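PDB 5ZCG: probable protein phosphatase 2C 50 from Oryza sativa subsp. japonica, which probably removes phosphate from serine and threonine residues of proteins as a magnesium-dependent phosphatase of the PP2C family. Local coordinates for residues K109-V114 against A146-V151. The protein carries 5 engineered substitutions. Numbering follows the deposited sequence.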
loop_
_atom_site.group_PDB
_atom_site.type_symbol
_atom_site.label_atom_id
_atom_site.label_comp_id
_atom_site.label_asym_id
_atom_site.label_seq_id
_atom_site.Cartn_x
_atom_site.Cartn_y
_atom_site.Cartn_z
ATOM N N LYS A 109 8.393 -14.129 6.695
ATOM C CA LYS A 109 9.742 -13.888 6.199
ATOM C C LYS A 109 9.741 -13.547 4.715
ATOM O O LYS A 109 10.512 -12.689 4.276
ATOM C CB LYS A 109 10.626 -15.112 6.464
ATOM C CG LYS A 109 11.396 -15.072 7.785
ATOM C CD LYS A 109 10.461 -14.901 8.975
ATOM C CE LYS A 109 11.159 -14.256 10.162
ATOM N NZ LYS A 109 10.176 -13.648 11.106
ATOM N N CYS A 110 8.882 -14.198 3.922
ATOM C CA CYS A 110 8.810 -13.861 2.502
ATOM C C CYS A 110 8.339 -12.422 2.300
ATOM O O CYS A 110 8.953 -11.650 1.548
ATOM C CB CYS A 110 7.885 -14.843 1.783
ATOM S SG CYS A 110 7.250 -14.253 0.191
ATOM N N PHE A 111 7.250 -12.039 2.979
ATOM C CA PHE A 111 6.734 -10.678 2.840
ATOM C C PHE A 111 7.746 -9.653 3.342
ATOM O O PHE A 111 7.930 -8.591 2.729
ATOM C CB PHE A 111 5.406 -10.538 3.585
ATOM C CG PHE A 111 4.199 -10.989 2.789
ATOM C CD1 PHE A 111 4.254 -12.122 1.990
ATOM C CD2 PHE A 111 3.008 -10.279 2.850
ATOM C CE1 PHE A 111 3.146 -12.537 1.260
ATOM C CE2 PHE A 111 1.893 -10.689 2.124
ATOM C CZ PHE A 111 1.963 -11.818 1.329
ATOM N N GLN A 112 8.423 -9.961 4.457
ATOM C CA GLN A 112 9.430 -9.054 4.994
ATOM C C GLN A 112 10.609 -8.919 4.046
ATOM O O GLN A 112 11.188 -7.837 3.919
ATOM C CB GLN A 112 9.900 -9.549 6.363
ATOM C CG GLN A 112 10.911 -8.642 7.052
ATOM C CD GLN A 112 10.333 -7.280 7.392
ATOM O OE1 GLN A 112 9.453 -7.162 8.247
ATOM N NE2 GLN A 112 10.826 -6.241 6.722
ATOM N N ARG A 113 10.990 -10.010 3.378
ATOM C CA ARG A 113 12.106 -9.955 2.441
ATOM C C ARG A 113 11.757 -9.106 1.231
ATOM O O ARG A 113 12.575 -8.299 0.770
ATOM C CB ARG A 113 12.501 -11.369 2.016
ATOM C CG ARG A 113 13.413 -11.429 0.798
ATOM C CD ARG A 113 14.863 -11.140 1.163
ATOM N NE ARG A 113 15.252 -11.769 2.425
ATOM C CZ ARG A 113 15.561 -13.056 2.558
ATOM N NH1 ARG A 113 15.532 -13.863 1.504
ATOM N NH2 ARG A 113 15.901 -13.538 3.745
ATOM N N VAL A 114 10.543 -9.266 0.703
ATOM C CA VAL A 114 10.122 -8.403 -0.399
ATOM C C VAL A 114 10.083 -6.945 0.053
ATOM O O VAL A 114 10.534 -6.045 -0.670
ATOM C CB VAL A 114 8.767 -8.868 -0.964
ATOM C CG1 VAL A 114 8.208 -7.829 -1.930
ATOM C CG2 VAL A 114 8.927 -10.211 -1.657
ATOM N N ALA A 146 -1.022 -6.909 -0.490
ATOM C CA ALA A 146 -0.615 -8.207 -1.007
ATOM C C ALA A 146 -1.561 -9.231 -0.406
ATOM O O ALA A 146 -1.494 -9.500 0.795
ATOM C CB ALA A 146 0.841 -8.521 -0.653
ATOM N N VAL A 147 -2.451 -9.786 -1.218
ATOM C CA VAL A 147 -3.265 -10.913 -0.791
ATOM C C VAL A 147 -2.917 -12.072 -1.712
ATOM O O VAL A 147 -3.057 -11.966 -2.937
ATOM C CB VAL A 147 -4.775 -10.588 -0.793
ATOM C CG1 VAL A 147 -5.262 -10.119 -2.159
ATOM C CG2 VAL A 147 -5.585 -11.780 -0.297
ATOM N N VAL A 148 -2.383 -13.147 -1.136
ATOM C CA VAL A 148 -1.930 -14.272 -1.937
ATOM C C VAL A 148 -2.568 -15.549 -1.416
ATOM O O VAL A 148 -2.842 -15.701 -0.221
ATOM C CB VAL A 148 -0.383 -14.395 -1.970
ATOM C CG1 VAL A 148 0.267 -13.026 -2.216
ATOM C CG2 VAL A 148 0.147 -15.035 -0.701
ATOM N N ALA A 149 -2.818 -16.460 -2.347
ATOM C CA ALA A 149 -3.394 -17.765 -2.074
ATOM C C ALA A 149 -2.527 -18.811 -2.755
ATOM O O ALA A 149 -2.389 -18.815 -3.984
ATOM C CB ALA A 149 -4.838 -17.850 -2.572
ATOM N N LEU A 150 -1.918 -19.666 -1.949
ATOM C CA LEU A 150 -1.289 -20.881 -2.425
ATOM C C LEU A 150 -2.364 -21.953 -2.514
ATOM O O LEU A 150 -3.082 -22.203 -1.542
ATOM C CB LEU A 150 -0.165 -21.299 -1.475
ATOM C CG LEU A 150 0.570 -22.616 -1.715
ATOM C CD1 LEU A 150 2.006 -22.470 -1.237
ATOM C CD2 LEU A 150 -0.123 -23.764 -0.999
ATOM N N VAL A 151 -2.495 -22.562 -3.682
ATOM C CA VAL A 151 -3.510 -23.569 -3.935
ATOM C C VAL A 151 -2.801 -24.869 -4.282
ATOM O O VAL A 151 -1.928 -24.893 -5.156
ATOM C CB VAL A 151 -4.464 -23.150 -5.069
ATOM C CG1 VAL A 151 -5.468 -24.252 -5.337
ATOM C CG2 VAL A 151 -5.158 -21.826 -4.727
#
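The ring of Phe111 reaches from helix 99-118 onto Ala146 CB and the CG1 methyl of Val148 on strand 143-151. This is one point of the helix-on-sheet interface in the PP2C fold, an alpha-beta-beta-alpha sandwich in which two central antiparallel sheets are flanked by helices. The contact is small and buried, with 122 Å² enclosed between the two segments. The side chains meet through apolar contacts alone, and no hydrogen bond crosses from helix to strand. The backbones stay well apart, with 8.7 Å between Phe111 CA and Ala146 CA, and a single aromatic side chain spans the distance. Its CG lies beside the backbone N and anti to the carbonyl carbon (chi1 -84°), which directs the far end of the ring at the sheet. Phe111 CE2 comes to 3.7 Å from Ala146 CB, and this methyl and Val148 CG1 meet the ring obliquely. Val148 points back at the helix, so its side chain and Phe111 approach from opposite directions. Val147, between the two partners, turns away from the helix and touches strand 53-63. The same ring also touches Ala159 and Cys161 of strand 155-161 and Pro230 in a loop, so it rests across two neighbouring strands. On the helix, Cys110 and Val114 pack against helix 67-91 instead. With an alanine at Phe111, Ala146 CB and Val148 CG1 would probably lose their partner on this helix, and a gap would be likely to open between helix and sheet. The magnesium site is not part of this contact; a bound magnesium ion lies about 12 Å from the side chain of Ala146. At the ring edge, Ala146 O lies in the ring plane, 3.8 Å from Phe111 CE2, while Phe111 CZ sits 4.1 Å from Val148 CG1.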